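Thiosulfate sulfurtransferase TUM1 (PDB 3UTN) transfers sulfur from NFS1 to UBA4 in the pathway that 2-thiolates the wobble uridine of tRNAs, acting through a cysteine persulfide intermediate. Local coordinates at residues A[82-87]-A[103-108]; A[144-149]-A[250-255]; A[189-194]-A[198-203]; A[230-235]-A[311-316]; A[240-245]-A[293-298]. All coordinates share one frame; numbering follows the deposited sequence. Where two conformers were deposited one is given.

Contact 1: A[82-87]-A[103-108]; sequences DAISDK and DAMSNL
The helical hydrogen bond from Leu108 N to Ala104 O, 2.8 Å long, ties together two of the three residues on which Ile84 rests. It is part of the helical bonding near the end of helix 98-107 and keeps Ala104, Met105 and Leu108 together as a small apolar patch. On the other side, Ile84 stands at the centre of an inverse gamma turn, closed by a weak bond of 3.0 Å from Ser85 N to Ala83 O. The bend, in an irregular loop, turns the isoleucine toward the helix.

The contact is wholly apolar. Ala104 CB lies against the branched part of Ile84, tightest at CG1, 3.4 Å away, which is closer than usual van der Waals contact. The branch methyl CG2 also reaches Ala104 CB, at 3.7 Å. With CG1 beside the backbone N and CG2 anti to it (chi1 -43°), both branches straddle the alanine methyl, and the short alanine side chain allows the loop this close approach. Beyond it, the tip of Ile84 runs on to the rest of the patch: CD1 is 4.1 Å from Met105 CE and 4.2 Å from Leu108 CD1. Met105 is bent along its chain and crosses the isoleucine at about a right angle, bringing its flexible methyl to the tip.

Within the first rhodanese domain, which lacks the catalytic cysteine, the contact fastens the loop that follows edge strand 77-78 onto helix 98-107, just before the chain enters strand 115-119. Phe79, close behind that edge strand, packs on both Ile84 and Met105.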
# COMPACT_ATOMS: atom_id res chain seq x y z
N ASP A 82 3.80 9.01 -6.33
CA ASP A 82 3.12 10.26 -6.65
C ASP A 82 2.76 10.36 -8.12
O ASP A 82 1.63 10.70 -8.45
CB ASP A 82 3.98 11.45 -6.26
CG ASP A 82 4.16 11.57 -4.78
OD1 ASP A 82 3.20 11.26 -4.04
OD2 ASP A 82 5.25 11.96 -4.35
N ALA A 83 3.73 10.08 -8.98
CA ALA A 83 3.53 10.21 -10.42
C ALA A 83 2.60 9.12 -10.93
O ALA A 83 1.78 9.37 -11.80
CB ALA A 83 4.86 10.17 -11.15
N ILE A 84 2.73 7.92 -10.38
CA ILE A 84 1.92 6.80 -10.81
C ILE A 84 0.67 6.74 -9.95
O ILE A 84 0.42 5.81 -9.19
CB ILE A 84 2.71 5.48 -10.80
CG1 ILE A 84 4.11 5.73 -11.38
CG2 ILE A 84 1.95 4.41 -11.57
CD1 ILE A 84 5.10 4.61 -11.18
N SER A 85 -0.11 7.80 -10.08
CA SER A 85 -1.34 7.96 -9.35
C SER A 85 -2.22 8.79 -10.25
O SER A 85 -1.77 9.27 -11.30
CB SER A 85 -1.08 8.70 -8.03
OG SER A 85 -0.60 10.00 -8.28
N ASP A 86 -3.47 8.96 -9.85
CA ASP A 86 -4.33 9.89 -10.53
C ASP A 86 -4.03 11.29 -10.01
O ASP A 86 -4.67 11.76 -9.07
CB ASP A 86 -5.80 9.53 -10.34
CG ASP A 86 -6.71 10.35 -11.22
OD1 ASP A 86 -6.20 11.18 -12.00
OD2 ASP A 86 -7.94 10.16 -11.15
N LYS A 87 -3.05 11.94 -10.61
CA LYS A 87 -2.65 13.29 -10.21
C LYS A 87 -3.73 14.32 -10.53
O LYS A 87 -3.71 15.43 -10.01
CB LYS A 87 -1.31 13.68 -10.84
CG LYS A 87 -0.16 12.76 -10.43
CD LYS A 87 1.19 13.44 -10.56
CE LYS A 87 1.68 13.52 -12.00
NZ LYS A 87 3.16 13.63 -12.07
N ASP A 103 1.96 3.78 -18.87
CA ASP A 103 2.99 4.72 -19.28
C ASP A 103 4.13 4.69 -18.29
O ASP A 103 5.28 4.65 -18.69
CB ASP A 103 2.42 6.13 -19.42
CG ASP A 103 1.53 6.26 -20.64
OD1 ASP A 103 1.50 5.31 -21.44
OD2 ASP A 103 0.86 7.30 -20.79
N ALA A 104 3.79 4.69 -17.01
CA ALA A 104 4.79 4.59 -15.96
C ALA A 104 5.60 3.33 -16.15
O ALA A 104 6.82 3.38 -16.24
CB ALA A 104 4.13 4.61 -14.60
N MET A 105 4.91 2.19 -16.24
CA MET A 105 5.57 0.91 -16.43
C MET A 105 6.44 0.94 -17.67
O MET A 105 7.59 0.50 -17.65
CB MET A 105 4.54 -0.20 -16.55
CG MET A 105 3.73 -0.45 -15.30
SD MET A 105 4.77 -0.66 -13.85
CE MET A 105 4.67 0.98 -13.14
N SER A 106 5.87 1.46 -18.76
CA SER A 106 6.59 1.61 -20.01
C SER A 106 7.83 2.46 -19.80
O SER A 106 8.93 2.05 -20.17
CB SER A 106 5.67 2.23 -21.06
OG SER A 106 4.57 1.38 -21.32
N ASN A 107 7.63 3.64 -19.21
CA ASN A 107 8.71 4.58 -18.94
C ASN A 107 9.83 3.93 -18.14
O ASN A 107 11.00 4.19 -18.39
CB ASN A 107 8.17 5.80 -18.19
CG ASN A 107 9.19 6.90 -18.04
OD1 ASN A 107 9.49 7.63 -18.98
ND2 ASN A 107 9.73 7.04 -16.84
N LEU A 108 9.44 3.07 -17.20
CA LEU A 108 10.39 2.39 -16.33
C LEU A 108 10.93 1.14 -16.99
O LEU A 108 11.77 0.44 -16.43
CB LEU A 108 9.71 2.03 -15.01
CG LEU A 108 9.23 3.23 -14.20
CD1 LEU A 108 8.30 2.76 -13.09
CD2 LEU A 108 10.40 4.05 -13.65

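Contact 2: A[144-149]-A[250-255]; sequences LLNNFN and YPEAGE
Asn146 and Tyr250 join the two rhodanese domains: the first directly follows strand 141-145 of the N-terminal domain, the second belongs to the loop ahead of helix 255-267 in the C-terminal one. The amide of Asn146, carried toward Tyr250 by a CG anti to the backbone N (chi1 -172°), pairs with both backbone polar atoms of that residue, much as a neighbouring strand would. Tyr250 N gives its hydrogen to Asn146 OD1 at 2.7 Å, somewhat bent at 144°. In return Asn146 ND2 donates to Tyr250 O at 2.7 Å, nearly straight (167°), with the acceptor in the plane of the amide.

The remaining capacity is used as well. Asn146 OD1 also accepts from Asn124 ND2, and ND2 donates to a water 2.7 Å away, which donates a hydrogen bond to Glu252 OE1 at 3.0 Å. Asparagine suits this buried place because it offers donor and acceptor side by side. With an alanine here, Tyr250 N and O would probably be left without their mates across the domain boundary. The hydroxyl of Tyr250 is held separately, by Ile290 O. Leu144 crosses the tyrosine at about a right angle, its methyl CD2 lying 3.5 Å from Tyr250 CE2.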
# COMPACT_ATOMS: atom_id res chain seq x y z
N LEU A 144 6.06 -8.03 -2.78
CA LEU A 144 6.33 -6.94 -1.92
C LEU A 144 7.46 -7.46 -1.09
O LEU A 144 7.30 -8.41 -0.33
CB LEU A 144 5.13 -6.65 -1.05
CG LEU A 144 5.37 -5.54 -0.05
CD1 LEU A 144 5.73 -4.28 -0.82
CD2 LEU A 144 4.13 -5.35 0.80
N LEU A 145 8.63 -6.85 -1.27
CA LEU A 145 9.75 -7.24 -0.47
C LEU A 145 9.38 -6.91 0.95
O LEU A 145 8.92 -5.80 1.25
CB LEU A 145 11.02 -6.51 -0.87
CG LEU A 145 12.22 -6.92 -0.02
CD1 LEU A 145 12.66 -8.34 -0.34
CD2 LEU A 145 13.34 -5.94 -0.26
N ASN A 146 9.56 -7.88 1.82
CA ASN A 146 9.24 -7.69 3.20
C ASN A 146 10.45 -7.84 4.12
O ASN A 146 10.71 -8.91 4.63
CB ASN A 146 8.13 -8.63 3.62
CG ASN A 146 7.65 -8.33 5.00
OD1 ASN A 146 7.62 -7.17 5.42
ND2 ASN A 146 7.28 -9.37 5.74
N ASN A 147 11.20 -6.77 4.31
CA ASN A 147 11.05 -5.54 3.55
C ASN A 147 12.45 -5.06 3.30
O ASN A 147 13.41 -5.73 3.67
CB ASN A 147 10.23 -4.50 4.33
CG ASN A 147 10.81 -4.19 5.69
OD1 ASN A 147 11.94 -4.57 6.01
ND2 ASN A 147 10.04 -3.50 6.51
N PHE A 148 12.57 -3.90 2.69
CA PHE A 148 13.86 -3.37 2.36
C PHE A 148 14.67 -3.06 3.60
O PHE A 148 15.89 -3.16 3.57
CB PHE A 148 13.72 -2.14 1.50
CG PHE A 148 14.99 -1.72 0.84
CD1 PHE A 148 15.82 -2.66 0.25
CD2 PHE A 148 15.34 -0.38 0.78
CE1 PHE A 148 16.99 -2.27 -0.38
CE2 PHE A 148 16.50 0.02 0.16
CZ PHE A 148 17.32 -0.93 -0.43
N ASN A 149 14.00 -2.68 4.69
CA ASN A 149 14.68 -2.45 5.96
C ASN A 149 15.47 -3.68 6.36
O ASN A 149 16.66 -3.59 6.65
CB ASN A 149 13.68 -2.13 7.07
CG ASN A 149 13.12 -0.73 6.96
OD1 ASN A 149 13.59 0.08 6.17
ND2 ASN A 149 12.12 -0.43 7.77
N TYR A 250 6.06 -6.76 7.61
CA TYR A 250 4.87 -7.51 7.90
C TYR A 250 5.34 -8.73 8.63
O TYR A 250 6.33 -9.34 8.23
CB TYR A 250 4.20 -7.95 6.64
CG TYR A 250 3.48 -6.84 5.96
CD1 TYR A 250 2.28 -6.37 6.47
CD2 TYR A 250 4.00 -6.26 4.81
CE1 TYR A 250 1.61 -5.33 5.85
CE2 TYR A 250 3.33 -5.25 4.17
CZ TYR A 250 2.15 -4.79 4.70
OH TYR A 250 1.49 -3.78 4.07
N PRO A 251 4.65 -9.07 9.72
CA PRO A 251 4.92 -10.34 10.37
C PRO A 251 4.72 -11.45 9.37
O PRO A 251 4.04 -11.26 8.36
CB PRO A 251 3.83 -10.41 11.45
CG PRO A 251 3.54 -8.99 11.76
CD PRO A 251 3.65 -8.27 10.45
N GLU A 252 5.33 -12.59 9.63
CA GLU A 252 5.19 -13.73 8.74
C GLU A 252 3.74 -14.14 8.65
O GLU A 252 2.99 -13.99 9.61
CB GLU A 252 6.05 -14.89 9.23
CG GLU A 252 7.54 -14.60 9.09
CD GLU A 252 7.92 -14.24 7.67
OE1 GLU A 252 8.26 -13.07 7.42
OE2 GLU A 252 7.86 -15.13 6.79
N ALA A 253 3.34 -14.62 7.48
CA ALA A 253 2.03 -15.20 7.30
C ALA A 253 1.83 -16.27 8.37
O ALA A 253 2.79 -16.87 8.84
CB ALA A 253 1.91 -15.81 5.92
N GLY A 254 0.58 -16.47 8.77
CA GLY A 254 0.27 -17.47 9.77
C GLY A 254 0.28 -16.86 11.15
O GLY A 254 -0.19 -15.74 11.35
N GLU A 255 0.84 -17.60 12.11
CA GLU A 255 0.74 -17.22 13.51
C GLU A 255 1.24 -15.80 13.76
O GLU A 255 0.61 -15.06 14.50
CB GLU A 255 1.45 -18.23 14.42
CG GLU A 255 2.97 -18.26 14.30
CD GLU A 255 3.62 -19.30 15.21
OE1 GLU A 255 2.91 -20.19 15.72
OE2 GLU A 255 4.86 -19.22 15.39
O HOH W 1 7.87 -11.77 4.72
O HOH W 2 10.56 -10.73 6.73

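Contact 3: A[189-194]-A[198-203]; sequences EEMFQL and GELAKK
A Schellman motif ends helix 188-196 at Gly198, and the chain turns straight into the short helix 200-203. Gly198 has positive phi (66°), which glycine adopts most readily. Glu199 N to Leu194 O, 2.7 Å and nearly along the C=O axis, is the wide bond of the motif; outside it, Leu200 N adds a weak bond to the same oxygen at 2.9 Å. Ser197 OG is in bonding reach of both this oxygen and Gln193 O, its one proton serving either in turn.

Beside the turn the apolar side chains close up. Leu194 and Leu200 cross at about a right angle, CB to CB 3.9 Å apart. Leu200 extends with CG anti to its own N (chi1 179°), which carries CD2 on to Met191 CE at 3.9 Å; the methionine reaches back by bending at chi2 and chi3.

On the outer side, Lys203 folds over Leu194 with NZ 3.5 Å from the methyl CD2, while its charge pairs with Glu199 OE1 at 2.7 Å in a salt bridge. That oxygen also receives a hydrogen bond from a water held by Gln193 NE2. Lysine suits the place: CE and NZ lie on the leucine methyl while the ammonium keeps Glu199.

Met191, Leu194 and Leu200 all pack on Ile279, so the two helices lie together against strand 278-281 of the C-terminal sheet, with Trp313 of helix 309-317 beside Met191.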
# COMPACT_ATOMS: atom_id res chain seq x y z
N GLU A 189 -18.55 6.18 -3.83
CA GLU A 189 -19.96 5.89 -4.01
C GLU A 189 -20.36 4.73 -3.10
O GLU A 189 -21.27 4.85 -2.29
CB GLU A 189 -20.28 5.57 -5.48
CG GLU A 189 -21.75 5.30 -5.77
CD GLU A 189 -22.07 5.24 -7.25
OE1 GLU A 189 -21.28 4.65 -8.03
OE2 GLU A 189 -23.13 5.77 -7.65
N GLU A 190 -19.64 3.62 -3.22
CA GLU A 190 -19.92 2.46 -2.40
C GLU A 190 -19.66 2.75 -0.94
O GLU A 190 -20.49 2.41 -0.10
CB GLU A 190 -19.08 1.27 -2.85
CG GLU A 190 -19.49 -0.01 -2.16
CD GLU A 190 -18.56 -1.15 -2.47
OE1 GLU A 190 -17.73 -1.00 -3.39
OE2 GLU A 190 -18.66 -2.20 -1.80
N MET A 191 -18.52 3.36 -0.64
CA MET A 191 -18.20 3.73 0.73
C MET A 191 -19.31 4.55 1.34
O MET A 191 -19.80 4.25 2.41
CB MET A 191 -16.90 4.52 0.79
CG MET A 191 -15.68 3.64 0.79
SD MET A 191 -15.77 2.39 2.08
CE MET A 191 -15.49 3.35 3.57
N PHE A 192 -19.69 5.60 0.62
CA PHE A 192 -20.72 6.48 1.10
C PHE A 192 -22.04 5.75 1.27
O PHE A 192 -22.67 5.88 2.30
CB PHE A 192 -20.90 7.70 0.21
CG PHE A 192 -21.84 8.69 0.78
CD1 PHE A 192 -21.51 9.38 1.94
CD2 PHE A 192 -23.09 8.90 0.21
CE1 PHE A 192 -22.39 10.29 2.49
CE2 PHE A 192 -23.98 9.80 0.76
CZ PHE A 192 -23.62 10.50 1.90
N GLN A 193 -22.44 4.98 0.26
CA GLN A 193 -23.68 4.21 0.35
C GLN A 193 -23.64 3.28 1.55
O GLN A 193 -24.59 3.22 2.32
CB GLN A 193 -23.97 3.43 -0.93
CG GLN A 193 -25.25 2.59 -0.89
CD GLN A 193 -26.48 3.35 -0.38
OE1 GLN A 193 -26.55 4.58 -0.45
NE2 GLN A 193 -27.45 2.60 0.13
N LEU A 194 -22.52 2.58 1.71
CA LEU A 194 -22.35 1.69 2.84
C LEU A 194 -22.52 2.42 4.15
O LEU A 194 -23.16 1.93 5.07
CB LEU A 194 -20.98 1.01 2.79
CG LEU A 194 -20.89 -0.06 1.71
CD1 LEU A 194 -19.43 -0.41 1.47
CD2 LEU A 194 -21.73 -1.27 2.08
N GLY A 198 -25.68 2.73 6.63
CA GLY A 198 -25.31 2.23 7.96
C GLY A 198 -24.95 0.77 7.90
O GLY A 198 -25.08 0.04 8.89
N GLU A 199 -24.50 0.34 6.73
CA GLU A 199 -24.21 -1.05 6.45
C GLU A 199 -22.71 -1.29 6.36
O GLU A 199 -22.28 -2.43 6.17
CB GLU A 199 -24.84 -1.48 5.14
CG GLU A 199 -26.35 -1.62 5.17
CD GLU A 199 -26.94 -1.73 3.78
OE1 GLU A 199 -26.17 -1.97 2.82
OE2 GLU A 199 -28.17 -1.55 3.64
N LEU A 200 -21.92 -0.23 6.48
CA LEU A 200 -20.47 -0.37 6.35
C LEU A 200 -19.94 -1.40 7.33
O LEU A 200 -19.36 -2.40 6.92
CB LEU A 200 -19.75 0.97 6.49
CG LEU A 200 -18.23 0.84 6.38
CD1 LEU A 200 -17.80 0.28 5.03
CD2 LEU A 200 -17.54 2.17 6.64
N ALA A 201 -20.15 -1.16 8.63
CA ALA A 201 -19.68 -2.08 9.66
C ALA A 201 -20.41 -3.42 9.57
O ALA A 201 -19.83 -4.46 9.86
CB ALA A 201 -19.84 -1.47 11.04
N LYS A 202 -21.68 -3.38 9.15
CA LYS A 202 -22.50 -4.58 9.01
C LYS A 202 -21.96 -5.49 7.92
O LYS A 202 -21.82 -6.69 8.13
CB LYS A 202 -23.95 -4.21 8.68
CG LYS A 202 -24.80 -3.76 9.86
CD LYS A 202 -26.21 -3.42 9.41
CE LYS A 202 -27.04 -2.82 10.54
NZ LYS A 202 -26.64 -1.42 10.85
N LYS A 203 -21.67 -4.92 6.76
CA LYS A 203 -21.25 -5.69 5.61
C LYS A 203 -19.74 -5.87 5.54
O LYS A 203 -19.26 -6.79 4.89
CB LYS A 203 -21.76 -5.07 4.30
CG LYS A 203 -23.28 -4.93 4.20
CD LYS A 203 -23.81 -5.50 2.89
CE LYS A 203 -23.45 -4.64 1.68
NZ LYS A 203 -24.36 -3.48 1.52
O HOH W 3 -27.24 -0.13 0.60

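Contact 4: A[230-235]-A[311-316]; sequences HIPGTQ and TEWVLK
Ile231 lies on the indole of Trp313, and the helix carrying that indole can be followed residue by residue. Thr311 comes first, bonding through OG1 to Gly283 O, the carbonyl next to the catalytic Cys282. The carboxylate of Glu312 has two partners: OE1 bonds with Tyr306 OH, and OE2 with a lysine one turn on.

Trp313 carries the contact. Its CG is anti to the backbone N (chi1 -179°), which swings the indole out toward the other segment. Over one face of it stands Ile231: CG1 is 3.5 Å from the centroid of the five-membered ring and only 12° off the ring normal, a CH-pi contact. The second branch, CG2, sits above the six-membered ring, 3.5 Å from Trp313 CZ2, so the two branches of the isoleucine cover both rings. A beta-branched residue suits a flat, broad surface like this. Ile231 opens a type II beta turn, closed by Thr234 N to Ile231 O at 2.9 Å, that leads into strand 234-236, the edge strand of the C-terminal rhodanese sheet. Gly233 takes the turn position with phi 98°, where any beta carbon would collide with the carbonyl oxygen before it, so glycine is called for. Pro232 adds a looser touch, CD to Trp313 CZ2 at 4.2 Å. The indole NE1 is bound to Trp321 O. Were Trp313 an alanine, the face under Ile231 would be lost, which would probably open a gap there and leave Trp321 O without that donor.

Lys316, stretched out along its chain, returns to Glu312, its NZ meeting OE2 at 2.7 Å from above the carboxylate plane in a salt bridge.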
# COMPACT_ATOMS: atom_id res chain seq x y z
N HIS A 230 -13.31 9.69 11.59
CA HIS A 230 -13.34 8.51 10.76
C HIS A 230 -14.64 8.33 10.08
O HIS A 230 -15.63 9.01 10.38
CB HIS A 230 -13.01 7.29 11.57
CG HIS A 230 -13.97 7.04 12.69
ND1 HIS A 230 -13.82 7.61 13.90
CD2 HIS A 230 -15.11 6.26 12.76
CE1 HIS A 230 -14.82 7.21 14.70
NE2 HIS A 230 -15.60 6.37 14.00
N ILE A 231 -14.63 7.41 9.13
CA ILE A 231 -15.82 7.07 8.41
C ILE A 231 -16.62 6.22 9.36
O ILE A 231 -16.11 5.25 9.91
CB ILE A 231 -15.48 6.30 7.14
CG1 ILE A 231 -14.51 7.10 6.27
CG2 ILE A 231 -16.75 5.98 6.37
CD1 ILE A 231 -13.88 6.30 5.17
N PRO A 232 -17.88 6.61 9.60
CA PRO A 232 -18.73 5.80 10.45
C PRO A 232 -18.74 4.37 9.94
O PRO A 232 -18.88 4.13 8.74
CB PRO A 232 -20.10 6.45 10.28
CG PRO A 232 -19.77 7.88 10.00
CD PRO A 232 -18.59 7.79 9.08
N GLY A 233 -18.53 3.43 10.85
CA GLY A 233 -18.52 2.03 10.51
C GLY A 233 -17.12 1.49 10.33
O GLY A 233 -16.93 0.28 10.27
N THR A 234 -16.15 2.38 10.24
CA THR A 234 -14.77 1.96 10.16
C THR A 234 -14.21 1.78 11.55
O THR A 234 -14.81 2.18 12.55
CB THR A 234 -13.87 2.94 9.39
OG1 THR A 234 -13.91 4.22 10.04
CG2 THR A 234 -14.31 3.07 7.94
N GLN A 235 -13.05 1.15 11.61
CA GLN A 235 -12.40 0.88 12.86
C GLN A 235 -10.96 1.28 12.69
O GLN A 235 -10.43 1.21 11.58
CB GLN A 235 -12.48 -0.59 13.18
CG GLN A 235 -13.89 -1.13 13.27
CD GLN A 235 -13.87 -2.62 13.41
OE1 GLN A 235 -13.57 -3.13 14.48
NE2 GLN A 235 -14.14 -3.33 12.33
N THR A 311 -9.40 11.38 3.19
CA THR A 311 -9.35 12.66 2.50
C THR A 311 -10.53 12.83 1.56
O THR A 311 -11.28 13.80 1.67
CB THR A 311 -8.04 12.81 1.72
OG1 THR A 311 -6.95 12.73 2.64
CG2 THR A 311 -8.02 14.15 1.01
N GLU A 312 -10.69 11.88 0.65
CA GLU A 312 -11.81 11.94 -0.26
C GLU A 312 -13.10 11.86 0.53
O GLU A 312 -14.05 12.58 0.23
CB GLU A 312 -11.76 10.81 -1.26
CG GLU A 312 -12.87 10.90 -2.28
CD GLU A 312 -13.17 9.58 -2.92
OE1 GLU A 312 -13.23 8.56 -2.20
OE2 GLU A 312 -13.37 9.57 -4.15
N TRP A 313 -13.12 11.00 1.53
CA TRP A 313 -14.30 10.83 2.35
C TRP A 313 -14.78 12.15 2.87
O TRP A 313 -15.93 12.52 2.67
CB TRP A 313 -14.04 9.92 3.53
CG TRP A 313 -15.29 9.79 4.32
CD1 TRP A 313 -15.63 10.43 5.50
CD2 TRP A 313 -16.47 9.01 3.96
NE1 TRP A 313 -16.89 10.08 5.90
CE2 TRP A 313 -17.45 9.23 5.01
CE3 TRP A 313 -16.79 8.15 2.91
CZ2 TRP A 313 -18.69 8.61 5.00
CZ3 TRP A 313 -18.04 7.55 2.90
CH2 TRP A 313 -18.97 7.78 3.93
N VAL A 314 -13.89 12.86 3.55
CA VAL A 314 -14.20 14.16 4.13
C VAL A 314 -14.61 15.15 3.06
O VAL A 314 -15.67 15.78 3.16
CB VAL A 314 -13.02 14.72 4.92
CG1 VAL A 314 -13.21 16.20 5.22
CG2 VAL A 314 -12.87 13.94 6.20
N LEU A 315 -13.79 15.26 2.03
CA LEU A 315 -14.01 16.23 0.96
C LEU A 315 -15.33 16.01 0.24
O LEU A 315 -16.00 16.97 -0.12
CB LEU A 315 -12.85 16.23 -0.02
CG LEU A 315 -11.58 16.91 0.50
CD1 LEU A 315 -10.43 16.75 -0.48
CD2 LEU A 315 -11.84 18.38 0.80
N LYS A 316 -15.70 14.75 0.05
CA LYS A 316 -16.93 14.44 -0.65
C LYS A 316 -18.15 14.39 0.27
O LYS A 316 -19.26 14.70 -0.15
CB LYS A 316 -16.79 13.13 -1.41
CG LYS A 316 -16.00 13.23 -2.70
CD LYS A 316 -16.10 11.94 -3.49
CE LYS A 316 -15.44 12.03 -4.85
NZ LYS A 316 -15.43 10.70 -5.52

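Contact 5: A[240-245]-A[293-298]; sequences GSLLDP and TALELA
The CA atoms of Leu242 and Ala294 come to 6.2 Å where a 3-10 segment, 240-242, meets helix 286-297. This is packing within the C-terminal rhodanese domain, between the connection that follows strand 234-236 and the helix that comes after the loop of the catalytic Cys282. The 3-10 turn is finished by Leu243 N, which bonds to Gly240 O at 3.2 Å, and it presents Leu242 to the helix.

The meeting is leucine against alanine. Ala294 CB lies against Leu242, which touches it with CB at 3.5 Å and with the methyl CD1, also at 3.5 Å, the latter a tight pair. The torsion chi1 of -63° sets CG beside the backbone N and anti to the carbonyl carbon, and with chi2 at -175° the chain stays extended, so that CB and CD1 both lie alongside the alanine methyl. Alanine suits the helix position, its single methyl letting the leucine lie close to the helix. The leucine, in turn, is long enough to pass Ala294 and touch Ala264 on helix 255-267 and Ile291 one turn earlier on its own partner helix.

Leu295, the next residue, packs on Thr278 and Cys280 of strand 278-281. It also meets the 3-10 segment: Leu242 CD1 lies 4.3 Å from Leu295 CD2.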
# COMPACT_ATOMS: atom_id res chain seq x y z
N GLY A 240 0.83 0.82 11.42
CA GLY A 240 2.00 0.50 12.22
C GLY A 240 1.75 -0.66 13.16
O GLY A 240 2.66 -1.40 13.50
N SER A 241 0.49 -0.82 13.56
CA SER A 241 0.10 -1.91 14.44
C SER A 241 0.26 -3.26 13.75
O SER A 241 0.32 -4.29 14.41
CB SER A 241 -1.35 -1.74 14.90
OG SER A 241 -2.26 -2.03 13.85
N LEU A 242 0.32 -3.25 12.43
CA LEU A 242 0.38 -4.48 11.68
C LEU A 242 1.78 -4.75 11.14
O LEU A 242 2.01 -5.74 10.46
CB LEU A 242 -0.67 -4.47 10.56
CG LEU A 242 -2.10 -4.40 11.09
CD1 LEU A 242 -3.08 -4.50 9.95
CD2 LEU A 242 -2.37 -5.50 12.10
N LEU A 243 2.70 -3.86 11.46
CA LEU A 243 4.08 -4.02 11.06
C LEU A 243 4.92 -4.20 12.29
O LEU A 243 4.58 -3.67 13.35
CB LEU A 243 4.56 -2.79 10.30
CG LEU A 243 3.78 -2.46 9.02
CD1 LEU A 243 4.35 -1.21 8.39
CD2 LEU A 243 3.83 -3.63 8.06
N ASP A 244 6.00 -4.96 12.17
CA ASP A 244 6.94 -5.03 13.26
C ASP A 244 7.38 -3.60 13.59
O ASP A 244 7.73 -2.84 12.69
CB ASP A 244 8.14 -5.90 12.92
CG ASP A 244 9.23 -5.82 13.97
OD1 ASP A 244 9.22 -6.65 14.90
OD2 ASP A 244 10.07 -4.90 13.88
N PRO A 245 7.34 -3.23 14.89
CA PRO A 245 7.58 -1.85 15.33
C PRO A 245 8.91 -1.26 14.86
O PRO A 245 8.95 -0.08 14.51
CB PRO A 245 7.58 -1.97 16.86
CG PRO A 245 6.69 -3.14 17.12
CD PRO A 245 6.98 -4.11 16.01
N THR A 293 -2.76 -5.19 3.07
CA THR A 293 -1.78 -6.21 2.79
C THR A 293 -1.57 -7.10 4.00
O THR A 293 -1.50 -8.32 3.86
CB THR A 293 -0.46 -5.57 2.35
OG1 THR A 293 -0.71 -4.83 1.15
CG2 THR A 293 0.60 -6.62 2.08
N ALA A 294 -1.49 -6.49 5.17
CA ALA A 294 -1.37 -7.23 6.43
C ALA A 294 -2.57 -8.14 6.62
O ALA A 294 -2.42 -9.30 7.01
CB ALA A 294 -1.25 -6.28 7.60
N LEU A 295 -3.76 -7.62 6.32
CA LEU A 295 -4.99 -8.40 6.44
C LEU A 295 -4.99 -9.57 5.48
O LEU A 295 -5.26 -10.70 5.87
CB LEU A 295 -6.20 -7.51 6.21
CG LEU A 295 -6.33 -6.36 7.20
CD1 LEU A 295 -7.55 -5.53 6.89
CD2 LEU A 295 -6.36 -6.86 8.63
N GLU A 296 -4.65 -9.30 4.23
CA GLU A 296 -4.57 -10.36 3.24
C GLU A 296 -3.49 -11.35 3.61
O GLU A 296 -3.65 -12.55 3.43
CB GLU A 296 -4.30 -9.77 1.87
CG GLU A 296 -5.50 -9.02 1.36
CD GLU A 296 -5.15 -7.97 0.33
OE1 GLU A 296 -3.94 -7.70 0.13
OE2 GLU A 296 -6.09 -7.44 -0.27
N LEU A 297 -2.39 -10.83 4.15
CA LEU A 297 -1.33 -11.66 4.69
C LEU A 297 -1.89 -12.57 5.77
O LEU A 297 -1.57 -13.75 5.81
CB LEU A 297 -0.22 -10.79 5.26
CG LEU A 297 1.00 -11.51 5.81
CD1 LEU A 297 1.65 -12.31 4.69
CD2 LEU A 297 1.93 -10.46 6.36
N ALA A 298 -2.74 -12.00 6.63
CA ALA A 298 -3.39 -12.73 7.70
C ALA A 298 -4.48 -13.65 7.17
O ALA A 298 -5.14 -14.35 7.94
CB ALA A 298 -3.97 -11.76 8.72

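Contacts 2 and 5 lie together, centres about 8 Å apart: Tyr250 of the domain junction reaches helix 286-297, Tyr250 CE1 lying 3.4 Å from Ala294 N. Contacts 3 and 4 form a second cluster, centres about 11 Å apart, where Leu200 CD2 is 3.2 Å from Pro232 O. Both clusters have side chains at a moderate distance from that of the catalytic Cys282: Ile231 is about 9 Å, and Tyr250, Met191 and Leu242 each about 11 Å, from it. Contact 1 belongs to the first rhodanese domain and is remote, its centre about 26 Å from that of contact 2; a bound dimethyl sulfoxide, probably from the crystallisation liquor, lies about 3 Å from its Leu108 side chain.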